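Local structure of lasso peptide isopeptidase AtxE2 (Asticcacaulis excentricus, 5TXE) at residues T97-G105 with A156-S164; L43-T51 with F72-V80. The protein hydrolyses the isopeptide bond of the threaded lasso peptides astexin-2 and astexin-3, converting them to linear peptides. The protein carries 1 engineered substitution. All blocks are in the same frame, centred on the assembly; numbering follows the deposited sequence.

Contact 1: residues T97-G105 with A156-S164; sequences TDAIDVDVG and ASVKGEGAS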
ATOM      1  N   THR A  97     -25.338 -10.834  16.563  1.00 51.06           N
ATOM      2  CA  THR A  97     -25.602 -11.817  15.503  1.00 47.67           C
ATOM      3  C   THR A  97     -24.356 -12.063  14.633  1.00 53.18           C
ATOM      4  O   THR A  97     -23.514 -11.180  14.426  1.00 43.47           O
ATOM      5  CB  THR A  97     -26.783 -11.368  14.591  1.00 51.69           C
ATOM      6  OG1 THR A  97     -26.665  -9.971  14.269  1.00 55.37           O
ATOM      7  CG2 THR A  97     -28.127 -11.564  15.307  1.00 50.97           C
ATOM      8  N   ASP A  98     -24.251 -13.260  14.088  1.00 54.54           N
ATOM      9  CA  ASP A  98     -23.175 -13.560  13.153  1.00 56.87           C
ATOM     10  C   ASP A  98     -23.263 -12.679  11.904  1.00 49.98           C
ATOM     11  O   ASP A  98     -24.350 -12.291  11.476  1.00 41.63           O
ATOM     12  CB  ASP A  98     -23.236 -15.032  12.705  1.00 62.54           C
ATOM     13  CG  ASP A  98     -22.807 -16.003  13.794  1.00 66.81           C
ATOM     14  OD1 ASP A  98     -22.246 -15.585  14.837  1.00 63.56           O
ATOM     15  OD2 ASP A  98     -23.034 -17.199  13.584  1.00 71.44           O
ATOM     16  N   ALA A  99     -22.104 -12.402  11.313  1.00 42.25           N
ATOM     17  CA  ALA A  99     -22.031 -11.814   9.989  1.00 36.84           C
ATOM     18  C   ALA A  99     -22.668 -12.736   8.977  1.00 34.52           C
ATOM     19  O   ALA A  99     -22.650 -13.934   9.143  1.00 34.13           O
ATOM     20  CB  ALA A  99     -20.577 -11.616   9.608  1.00 41.67           C
ATOM     21  N   ILE A 100     -23.180 -12.149   7.916  1.00 34.96           N
ATOM     22  CA  ILE A 100     -23.847 -12.810   6.837  1.00 40.61           C
ATOM     23  C   ILE A 100     -23.089 -12.464   5.543  1.00 42.40           C
ATOM     24  O   ILE A 100     -22.825 -11.297   5.302  1.00 32.25           O
ATOM     25  CB  ILE A 100     -25.289 -12.216   6.629  1.00 45.75           C
ATOM     26  CG1 ILE A 100     -26.223 -12.536   7.797  1.00 53.37           C
ATOM     27  CG2 ILE A 100     -25.918 -12.733   5.344  1.00 46.53           C
ATOM     28  CD1 ILE A 100     -26.142 -13.982   8.240  1.00 57.37           C
ATOM     29  N   ASP A 101     -22.825 -13.444   4.684  1.00 38.91           N
ATOM     30  CA  ASP A 101     -22.332 -13.172   3.329  1.00 40.18           C
ATOM     31  C   ASP A 101     -23.507 -12.820   2.464  1.00 39.66           C
ATOM     32  O   ASP A 101     -24.389 -13.636   2.288  1.00 44.68           O
ATOM     33  CB  ASP A 101     -21.627 -14.413   2.791  1.00 39.61           C
ATOM     34  CG  ASP A 101     -20.319 -14.724   3.549  1.00 43.61           C
ATOM     35  OD1 ASP A 101     -19.692 -13.797   4.106  1.00 46.09           O
ATOM     36  OD2 ASP A 101     -19.881 -15.905   3.577  1.00 46.88           O
ATOM     37  N   VAL A 102     -23.544 -11.627   1.896  1.00 35.05           N
ATOM     38  CA  VAL A 102     -24.654 -11.271   1.033  1.00 33.09           C
ATOM     39  C   VAL A 102     -24.334 -11.375  -0.457  1.00 33.28           C
ATOM     40  O   VAL A 102     -25.221 -11.155  -1.302  1.00 30.34           O
ATOM     41  CB  VAL A 102     -25.177  -9.845   1.335  1.00 36.92           C
ATOM     42  CG1 VAL A 102     -25.584  -9.726   2.784  1.00 38.05           C
ATOM     43  CG2 VAL A 102     -24.154  -8.757   1.029  1.00 37.62           C
ATOM     44  N   ASP A 103     -23.065 -11.619  -0.790  1.00 31.43           N
ATOM     45  CA  ASP A 103     -22.631 -11.943  -2.156  1.00 31.65           C
ATOM     46  C   ASP A 103     -21.296 -12.650  -2.011  1.00 33.53           C
ATOM     47  O   ASP A 103     -20.581 -12.413  -1.031  1.00 29.73           O
ATOM     48  CB  ASP A 103     -22.433 -10.688  -3.027  1.00 33.93           C
ATOM     49  CG  ASP A 103     -22.103 -11.033  -4.501  1.00 34.41           C
ATOM     50  OD1 ASP A 103     -22.467 -12.154  -4.933  1.00 34.45           O
ATOM     51  OD2 ASP A 103     -21.499 -10.189  -5.242  1.00 35.03           O
ATOM     52  N   VAL A 104     -21.013 -13.580  -2.912  1.00 31.37           N
ATOM     53  CA  VAL A 104     -19.752 -14.256  -2.958  1.00 31.88           C
ATOM     54  C   VAL A 104     -19.373 -14.262  -4.421  1.00 31.27           C
ATOM     55  O   VAL A 104     -20.213 -14.515  -5.291  1.00 30.59           O
ATOM     56  CB  VAL A 104     -19.832 -15.698  -2.468  1.00 36.82           C
ATOM     57  CG1 VAL A 104     -18.474 -16.412  -2.651  1.00 38.98           C
ATOM     58  CG2 VAL A 104     -20.215 -15.749  -0.993  1.00 34.17           C
ATOM     59  N   GLY A 105     -18.130 -13.921  -4.720  1.00 29.67           N
ATOM     60  CA  GLY A 105     -17.650 -13.974  -6.122  1.00 27.05           C
ATOM     61  C   GLY A 105     -17.066 -12.677  -6.657  1.00 28.96           C
ATOM     62  O   GLY A 105     -17.044 -11.632  -5.998  1.00 26.03           O
ATOM     63  N   ALA A 156     -27.244  -6.224  -3.973  1.00 31.05           N
ATOM     64  CA  ALA A 156     -27.396  -7.353  -3.078  1.00 32.76           C
ATOM     65  C   ALA A 156     -28.477  -7.074  -2.006  1.00 41.28           C
ATOM     66  O   ALA A 156     -28.540  -5.982  -1.464  1.00 49.55           O
ATOM     67  CB  ALA A 156     -26.089  -7.665  -2.378  1.00 27.66           C
ATOM     68  N   SER A 157     -29.251  -8.099  -1.642  1.00 46.82           N
ATOM     69  CA  SER A 157     -30.176  -8.011  -0.507  1.00 49.32           C
ATOM     70  C   SER A 157     -29.427  -8.214   0.787  1.00 45.73           C
ATOM     71  O   SER A 157     -28.590  -9.100   0.894  1.00 54.53           O
ATOM     72  CB  SER A 157     -31.306  -9.034  -0.652  1.00 56.05           C
ATOM     73  OG  SER A 157     -32.139  -9.054   0.482  1.00 62.07           O
ATOM     74  N   VAL A 158     -29.712  -7.397   1.798  1.00 46.49           N
ATOM     75  CA  VAL A 158     -28.881  -7.399   3.013  1.00 51.27           C
ATOM     76  C   VAL A 158     -29.148  -8.496   4.038  1.00 59.20           C
ATOM     77  O   VAL A 158     -28.323  -8.681   4.949  1.00 59.27           O
ATOM     78  CB  VAL A 158     -28.907  -6.061   3.783  1.00 52.44           C
ATOM     79  CG1 VAL A 158     -28.514  -4.894   2.878  1.00 54.77           C
ATOM     80  CG2 VAL A 158     -30.267  -5.842   4.448  1.00 55.82           C
ATOM     81  N   LYS A 159     -30.219  -9.272   3.928  1.00 60.35           N
ATOM     82  CA  LYS A 159     -30.301 -10.416   4.860  1.00 71.90           C
ATOM     83  C   LYS A 159     -29.743 -11.715   4.221  1.00 73.35           C
ATOM     84  O   LYS A 159     -29.769 -12.772   4.864  1.00 71.89           O
ATOM     85  CB  LYS A 159     -31.702 -10.592   5.493  1.00 76.05           C
ATOM     86  CG  LYS A 159     -31.899  -9.896   6.856  1.00 82.35           C
ATOM     87  CD  LYS A 159     -33.362  -9.500   7.127  1.00 83.49           C
ATOM     88  CE  LYS A 159     -33.457  -8.242   8.018  1.00 90.92           C
ATOM     89  NZ  LYS A 159     -34.778  -8.078   8.710  1.00 90.38           N
ATOM     90  N   GLY A 160     -29.218 -11.625   2.985  1.00 74.93           N
ATOM     91  CA  GLY A 160     -28.483 -12.733   2.361  1.00 70.98           C
ATOM     92  C   GLY A 160     -29.077 -13.406   1.164  1.00 66.36           C
ATOM     93  O   GLY A 160     -28.517 -14.375   0.658  1.00 80.11           O
ATOM     94  N   GLU A 161     -30.184 -12.884   0.679  1.00 62.01           N
ATOM     95  CA  GLU A 161     -31.025 -13.655  -0.218  1.00 68.88           C
ATOM     96  C   GLU A 161     -30.506 -13.677  -1.630  1.00 75.15           C
ATOM     97  O   GLU A 161     -31.032 -14.426  -2.450  1.00 87.42           O
ATOM     98  CB  GLU A 161     -32.498 -13.161  -0.212  1.00 72.81           C
ATOM     99  CG  GLU A 161     -32.836 -11.835   0.463  1.00 69.05           C
ATOM    100  CD  GLU A 161     -32.947 -11.940   1.978  1.00 70.32           C
ATOM    101  OE1 GLU A 161     -32.662 -13.044   2.488  1.00 71.09           O
ATOM    102  OE2 GLU A 161     -33.358 -10.944   2.638  1.00 76.87           O
ATOM    103  N   GLY A 162     -29.517 -12.835  -1.934  1.00 76.13           N
ATOM    104  CA  GLY A 162     -28.838 -12.931  -3.216  1.00 69.19           C
ATOM    105  C   GLY A 162     -28.473 -11.600  -3.829  1.00 58.86           C
ATOM    106  O   GLY A 162     -28.914 -10.539  -3.389  1.00 51.93           O
ATOM    107  N   ALA A 163     -27.684 -11.686  -4.887  1.00 43.26           N
ATOM    108  CA  ALA A 163     -27.105 -10.530  -5.501  1.00 40.54           C
ATOM    109  C   ALA A 163     -27.070 -10.742  -7.012  1.00 34.77           C
ATOM    110  O   ALA A 163     -26.927 -11.846  -7.452  1.00 37.22           O
ATOM    111  CB  ALA A 163     -25.699 -10.340  -4.941  1.00 42.02           C
ATOM    112  N   SER A 164     -27.227  -9.706  -7.813  1.00 32.52           N
ATOM    113  CA  SER A 164     -27.063  -9.873  -9.252  1.00 33.55           C
ATOM    114  C   SER A 164     -26.614  -8.570  -9.850  1.00 34.69           C
ATOM    115  O   SER A 164     -26.756  -7.556  -9.243  1.00 34.44           O
ATOM    116  CB  SER A 164     -28.373 -10.301  -9.890  1.00 37.65           C
ATOM    117  OG  SER A 164     -29.344  -9.417  -9.462  1.00 34.31           O
TER
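Val102 lays its side chain over the hairpin turn of 156-164, with CB 3.5 Å from Ser157 O and CG1 3.6 Å from Val158 O. Its other methyl, CG2, reaches Ala156 CB at 4.1 Å. The two branches face different parts of the hairpin: CG1, anti to the carbonyl carbon (chi1 -57°), meets the peptide oxygens of the turn, while CG2 meets the methyl at the end of strand 150-157. Beside Val102, Ala163 CB touches the carboxylate of Asp103, 3.7 Å from CG, and Ile100 CG2 lies 3.9 Å from Gly160 CA, against the glycine that closes the turn. No hydrogen bond joins the segments. This is packing of the edge strand of one antiparallel sheet against the hairpin of the next, as between successive blades of the beta-propeller of the prolyl oligopeptidase family. Ser157 to Gly160 form a type I turn, and Ser157 N bonds to Gly162 O. Val102 and Asp103 form a classic beta bulge opposite Met88, on strand 83-92. The Asp103 carboxylate is held from strand 140-147, OD2 pairing with Arg145 and accepting a hydrogen bond from Tyr143, whereas Asp101 forms a salt bridge with Arg87.

Contact 2: residues L43-T51 with F72-V80; sequences LVRLADIGT and FQVRQADPV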
ATOM      1  N   LEU A  43       0.217 -17.790   6.090  1.00 23.63           N
ATOM      2  CA  LEU A  43       0.242 -16.348   5.858  1.00 22.99           C
ATOM      3  C   LEU A  43      -0.494 -15.953   4.581  1.00 25.06           C
ATOM      4  O   LEU A  43      -1.282 -15.010   4.557  1.00 22.07           O
ATOM      5  CB  LEU A  43       1.683 -15.871   5.782  1.00 23.83           C
ATOM      6  CG  LEU A  43       1.898 -14.392   5.529  1.00 24.62           C
ATOM      7  CD1 LEU A  43       1.285 -13.594   6.681  1.00 25.24           C
ATOM      8  CD2 LEU A  43       3.382 -14.059   5.377  1.00 23.54           C
ATOM      9  N   VAL A  44      -0.246 -16.672   3.497  1.00 24.48           N
ATOM     10  CA  VAL A  44      -0.857 -16.280   2.248  1.00 24.27           C
ATOM     11  C   VAL A  44      -2.380 -16.426   2.311  1.00 24.83           C
ATOM     12  O   VAL A  44      -3.097 -15.708   1.613  1.00 25.03           O
ATOM     13  CB  VAL A  44      -0.263 -17.045   1.043  1.00 27.36           C
ATOM     14  CG1 VAL A  44      -0.708 -18.496   1.026  1.00 28.73           C
ATOM     15  CG2 VAL A  44      -0.740 -16.434  -0.274  1.00 31.79           C
ATOM     16  N   ARG A  45      -2.887 -17.308   3.172  1.00 24.63           N
ATOM     17  CA  ARG A  45      -4.330 -17.475   3.291  1.00 28.08           C
ATOM     18  C   ARG A  45      -5.014 -16.554   4.313  1.00 28.19           C
ATOM     19  O   ARG A  45      -6.218 -16.653   4.488  1.00 25.95           O
ATOM     20  CB  ARG A  45      -4.624 -18.917   3.673  1.00 31.80           C
ATOM     21  CG  ARG A  45      -4.310 -19.942   2.591  1.00 33.79           C
ATOM     22  CD  ARG A  45      -4.552 -21.346   3.128  1.00 31.57           C
ATOM     23  NE  ARG A  45      -4.566 -22.348   2.081  1.00 32.10           N
ATOM     24  CZ  ARG A  45      -3.492 -22.917   1.585  1.00 35.72           C
ATOM     25  NH1 ARG A  45      -2.285 -22.572   2.012  1.00 38.57           N
ATOM     26  NH2 ARG A  45      -3.620 -23.843   0.655  1.00 38.31           N
ATOM     27  N   LEU A  46      -4.271 -15.720   5.032  1.00 27.86           N
ATOM     28  CA  LEU A  46      -4.937 -14.766   6.002  1.00 27.25           C
ATOM     29  C   LEU A  46      -5.733 -13.746   5.240  1.00 26.98           C
ATOM     30  O   LEU A  46      -5.190 -13.032   4.377  1.00 27.81           O
ATOM     31  CB  LEU A  46      -3.917 -14.089   6.902  1.00 27.41           C
ATOM     32  CG  LEU A  46      -3.182 -15.022   7.882  1.00 29.94           C
ATOM     33  CD1 LEU A  46      -2.073 -14.316   8.649  1.00 31.76           C
ATOM     34  CD2 LEU A  46      -4.150 -15.641   8.872  1.00 32.04           C
ATOM     35  N   ALA A  47      -7.038 -13.706   5.504  1.00 24.23           N
ATOM     36  CA  ALA A  47      -7.949 -12.852   4.790  1.00 26.35           C
ATOM     37  C   ALA A  47      -7.685 -11.394   5.091  1.00 26.35           C
ATOM     38  O   ALA A  47      -6.951 -11.089   6.043  1.00 28.47           O
ATOM     39  CB  ALA A  47      -9.362 -13.194   5.182  1.00 30.11           C
ATOM     40  N   ASP A  48      -8.220 -10.530   4.232  1.00 26.71           N
ATOM     41  CA  ASP A  48      -8.032  -9.091   4.331  1.00 28.09           C
ATOM     42  C   ASP A  48      -9.350  -8.368   3.991  1.00 28.94           C
ATOM     43  O   ASP A  48     -10.309  -8.969   3.481  1.00 24.86           O
ATOM     44  CB  ASP A  48      -6.884  -8.609   3.421  1.00 31.53           C
ATOM     45  CG  ASP A  48      -6.072  -7.394   4.041  1.00 38.12           C
ATOM     46  OD1 ASP A  48      -6.405  -6.845   5.160  1.00 35.70           O
ATOM     47  OD2 ASP A  48      -5.092  -6.960   3.373  1.00 38.05           O
ATOM     48  N   ILE A  49      -9.393  -7.090   4.344  1.00 27.36           N
ATOM     49  CA  ILE A  49     -10.523  -6.220   4.082  1.00 27.10           C
ATOM     50  C   ILE A  49     -10.010  -4.940   3.475  1.00 26.78           C
ATOM     51  O   ILE A  49      -9.168  -4.260   4.077  1.00 30.87           O
ATOM     52  CB  ILE A  49     -11.231  -5.862   5.403  1.00 29.57           C
ATOM     53  CG1 ILE A  49     -11.821  -7.112   6.039  1.00 30.24           C
ATOM     54  CG2 ILE A  49     -12.319  -4.844   5.151  1.00 32.61           C
ATOM     55  CD1 ILE A  49     -12.182  -6.952   7.508  1.00 30.61           C
ATOM     56  N   GLY A  50     -10.433  -4.643   2.256  1.00 26.04           N
ATOM     57  CA  GLY A  50      -9.966  -3.428   1.543  1.00 29.34           C
ATOM     58  C   GLY A  50      -8.588  -3.571   0.888  1.00 31.15           C
ATOM     59  O   GLY A  50      -7.974  -4.616   0.921  1.00 31.43           O
ATOM     60  N   THR A  51      -8.093  -2.494   0.302  1.00 29.66           N
ATOM     61  CA  THR A  51      -6.834  -2.534  -0.430  1.00 27.42           C
ATOM     62  C   THR A  51      -5.691  -2.880   0.498  1.00 29.92           C
ATOM     63  O   THR A  51      -5.741  -2.676   1.743  1.00 30.86           O
ATOM     64  CB  THR A  51      -6.608  -1.187  -1.219  1.00 29.16           C
ATOM     65  OG1 THR A  51      -5.539  -1.289  -2.140  1.00 27.22           O
ATOM     66  CG2 THR A  51      -6.351  -0.011  -0.306  1.00 26.95           C
ATOM     67  N   PHE A  72     -18.988  -4.528   4.229  1.00 33.92           N
ATOM     68  CA  PHE A  72     -17.592  -4.497   3.832  1.00 33.29           C
ATOM     69  C   PHE A  72     -17.270  -5.766   3.048  1.00 35.17           C
ATOM     70  O   PHE A  72     -17.975  -6.762   3.193  1.00 31.26           O
ATOM     71  CB  PHE A  72     -16.697  -4.432   5.068  1.00 32.93           C
ATOM     72  CG  PHE A  72     -16.945  -5.537   6.072  1.00 33.69           C
ATOM     73  CD1 PHE A  72     -18.013  -5.483   6.917  1.00 34.52           C
ATOM     74  CD2 PHE A  72     -16.116  -6.635   6.141  1.00 30.96           C
ATOM     75  CE1 PHE A  72     -18.232  -6.493   7.848  1.00 34.58           C
ATOM     76  CE2 PHE A  72     -16.338  -7.658   7.032  1.00 33.63           C
ATOM     77  CZ  PHE A  72     -17.401  -7.588   7.903  1.00 34.30           C
ATOM     78  N   GLN A  73     -16.198  -5.720   2.244  1.00 30.70           N
ATOM     79  CA  GLN A  73     -15.697  -6.849   1.455  1.00 28.06           C
ATOM     80  C   GLN A  73     -14.533  -7.530   2.081  1.00 27.86           C
ATOM     81  O   GLN A  73     -13.604  -6.884   2.577  1.00 29.69           O
ATOM     82  CB  GLN A  73     -15.307  -6.399   0.066  1.00 28.20           C
ATOM     83  CG  GLN A  73     -14.961  -7.533  -0.869  1.00 29.83           C
ATOM     84  CD  GLN A  73     -14.239  -6.992  -2.092  1.00 30.25           C
ATOM     85  OE1 GLN A  73     -14.752  -7.038  -3.257  1.00 27.90           O
ATOM     86  NE2 GLN A  73     -13.052  -6.399  -1.833  1.00 26.59           N
ATOM     87  N   VAL A  74     -14.603  -8.862   2.085  1.00 30.08           N
ATOM     88  CA  VAL A  74     -13.519  -9.731   2.577  1.00 28.71           C
ATOM     89  C   VAL A  74     -12.904 -10.457   1.403  1.00 27.70           C
ATOM     90  O   VAL A  74     -13.603 -10.884   0.503  1.00 27.36           O
ATOM     91  CB  VAL A  74     -13.984 -10.784   3.626  1.00 30.36           C
ATOM     92  CG1 VAL A  74     -12.820 -11.666   4.028  1.00 28.43           C
ATOM     93  CG2 VAL A  74     -14.474 -10.100   4.907  1.00 33.55           C
ATOM     94  N   ARG A  75     -11.586 -10.516   1.398  1.00 25.82           N
ATOM     95  CA  ARG A  75     -10.849 -11.162   0.344  1.00 27.93           C
ATOM     96  C   ARG A  75     -10.015 -12.225   1.003  1.00 25.75           C
ATOM     97  O   ARG A  75      -9.332 -11.989   2.015  1.00 29.41           O
ATOM     98  CB  ARG A  75      -9.889 -10.173  -0.324  1.00 27.86           C
ATOM     99  CG  ARG A  75      -8.995 -10.822  -1.364  1.00 28.97           C
ATOM    100  CD  ARG A  75      -8.067  -9.811  -2.037  1.00 31.11           C
ATOM    101  NE  ARG A  75      -7.102  -9.229  -1.120  1.00 32.82           N
ATOM    102  CZ  ARG A  75      -6.048  -9.854  -0.621  1.00 37.72           C
ATOM    103  NH1 ARG A  75      -5.747 -11.102  -0.950  1.00 39.24           N
ATOM    104  NH2 ARG A  75      -5.263  -9.206   0.218  1.00 47.53           N
ATOM    105  N   GLN A  76     -10.053 -13.398   0.414  1.00 25.53           N
ATOM    106  CA  GLN A  76      -9.226 -14.463   0.886  1.00 28.59           C
ATOM    107  C   GLN A  76      -8.562 -15.260  -0.243  1.00 27.64           C
ATOM    108  O   GLN A  76      -9.195 -15.772  -1.154  1.00 27.15           O
ATOM    109  CB  GLN A  76     -10.017 -15.395   1.769  1.00 33.39           C
ATOM    110  CG  GLN A  76      -9.077 -16.365   2.503  1.00 41.24           C
ATOM    111  CD  GLN A  76      -9.693 -16.978   3.720  1.00 44.79           C
ATOM    112  OE1 GLN A  76     -10.784 -16.594   4.177  1.00 52.19           O
ATOM    113  NE2 GLN A  76      -9.012 -17.939   4.251  1.00 47.95           N
ATOM    114  N   ALA A  77      -7.260 -15.402  -0.125  1.00 27.84           N
ATOM    115  CA  ALA A  77      -6.452 -15.947  -1.216  1.00 28.08           C
ATOM    116  C   ALA A  77      -6.313 -17.446  -1.085  1.00 27.74           C
ATOM    117  O   ALA A  77      -6.101 -17.969   0.021  1.00 26.75           O
ATOM    118  CB  ALA A  77      -5.066 -15.285  -1.198  1.00 28.06           C
ATOM    119  N   ASP A  78      -6.348 -18.122  -2.228  1.00 27.94           N
ATOM    120  CA  ASP A  78      -6.194 -19.571  -2.269  1.00 28.64           C
ATOM    121  C   ASP A  78      -5.128 -19.893  -3.284  1.00 26.24           C
ATOM    122  O   ASP A  78      -5.361 -19.745  -4.477  1.00 23.02           O
ATOM    123  CB  ASP A  78      -7.507 -20.249  -2.663  1.00 31.58           C
ATOM    124  CG  ASP A  78      -7.377 -21.802  -2.725  1.00 35.62           C
ATOM    125  OD1 ASP A  78      -6.260 -22.374  -2.587  1.00 33.30           O
ATOM    126  OD2 ASP A  78      -8.419 -22.469  -2.891  1.00 42.83           O
ATOM    127  N   PRO A  79      -3.961 -20.348  -2.822  1.00 26.35           N
ATOM    128  CA  PRO A  79      -2.815 -20.563  -3.696  1.00 27.98           C
ATOM    129  C   PRO A  79      -2.878 -21.868  -4.484  1.00 28.23           C
ATOM    130  O   PRO A  79      -2.176 -22.006  -5.471  1.00 24.63           O
ATOM    131  CB  PRO A  79      -1.631 -20.542  -2.742  1.00 27.88           C
ATOM    132  CG  PRO A  79      -2.195 -20.975  -1.446  1.00 26.22           C
ATOM    133  CD  PRO A  79      -3.621 -20.520  -1.407  1.00 25.73           C
ATOM    134  N   VAL A  80      -3.803 -22.760  -4.126  1.00 28.54           N
ATOM    135  CA  VAL A  80      -3.959 -24.007  -4.871  1.00 26.85           C
ATOM    136  C   VAL A  80      -4.776 -23.747  -6.104  1.00 25.81           C
ATOM    137  O   VAL A  80      -4.395 -24.156  -7.204  1.00 22.20           O
ATOM    138  CB  VAL A  80      -4.581 -25.100  -3.995  1.00 29.59           C
ATOM    139  CG1 VAL A  80      -4.864 -26.375  -4.805  1.00 31.10           C
ATOM    140  CG2 VAL A  80      -3.628 -25.441  -2.848  1.00 29.01           C
TER
HETATM  141  O   HOH W   1      -5.641 -14.269   1.757  1.00 27.86           O
HETATM  142  O   HOH W   2      -6.073 -24.123  -0.464  1.00 41.92           O
HETATM  143  O   HOH W   3      -5.594  -6.479   0.831  1.00 36.26           O
HETATM  144  O   HOH W   4     -11.560  -6.867   0.482  1.00 32.36           O
HETATM  145  O   HOH W   5      -8.882  -7.240   0.230  1.00 32.73           O
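Asp48 and Arg75 form an antiparallel hydrogen-bonded pair, Asp48 N to Arg75 O and Arg75 N to Asp48 O both 2.9 Å, the first in the plane of the accepting carbonyl and the second tilted 23° from its plane. Their side chains share one face of the sheet, but the carboxylate and guanidinium planes stand 76° apart and the salt bridge is long, Asp48 OD2 to Arg75 NH2 3.9 Å. A water bridges these two atoms and also donates to Gly50 O, while Asn84 takes Arg75 NH1. On the other face, Val74 spreads its methyls, CG1 4.0 Å from Ala47 CB and CG2 4.2 Å from Ile49 CG1. Toward Val44 no direct backbone bond continues the pairing; a water accepts from Ala77 N and donates to Val44 O and Leu46 O. Arg45, extended from CG to NE, crosses Pro79 at about a right angle, and Pro79 CG lies 3.6 Å above one face of its guanidinium. NH1 bonds to Glu41 O; NH2 reaches Asp78 OD1 through a water in the guanidinium plane. A leucine in place of Arg45 would probably deprive Glu41 O and that water of the arginine's N-H groups and bare the part of the Pro79 ring that the guanidinium covers. Asp78 OD1 also accepts from Val80 N, an Asx turn at the strand's end. The short, weakly bonded strand 48-49 flanks strand 69-78, which bonds to strand 83-92; Val44 and Pro79 pack against helix 643-662, while Ile49 and Phe72 touch Leu374 of strand 373-378.

From the N terminus the chain first runs through helix 40-44 and strand 48-49, and contact 2 closes a short loop when strand 69-78 returns alongside them. Contact 1 opens later, at strand 100-104, and closes only after two further strands of the following sheet, so the two loops lie in series, neither nesting nor crossing. Strand 83-92 joins them, pairing with 69-78 and with 100-104 in a single antiparallel sheet. Contact 2 adds the N-terminal strand 48-49 to this sheet and brings the end of helix 40-44 against it, beside helix 643-662, whereas contact 1 ties its outlying strand to the next sheet, 133-167. Their centres are 18 Å apart and their atoms do not touch.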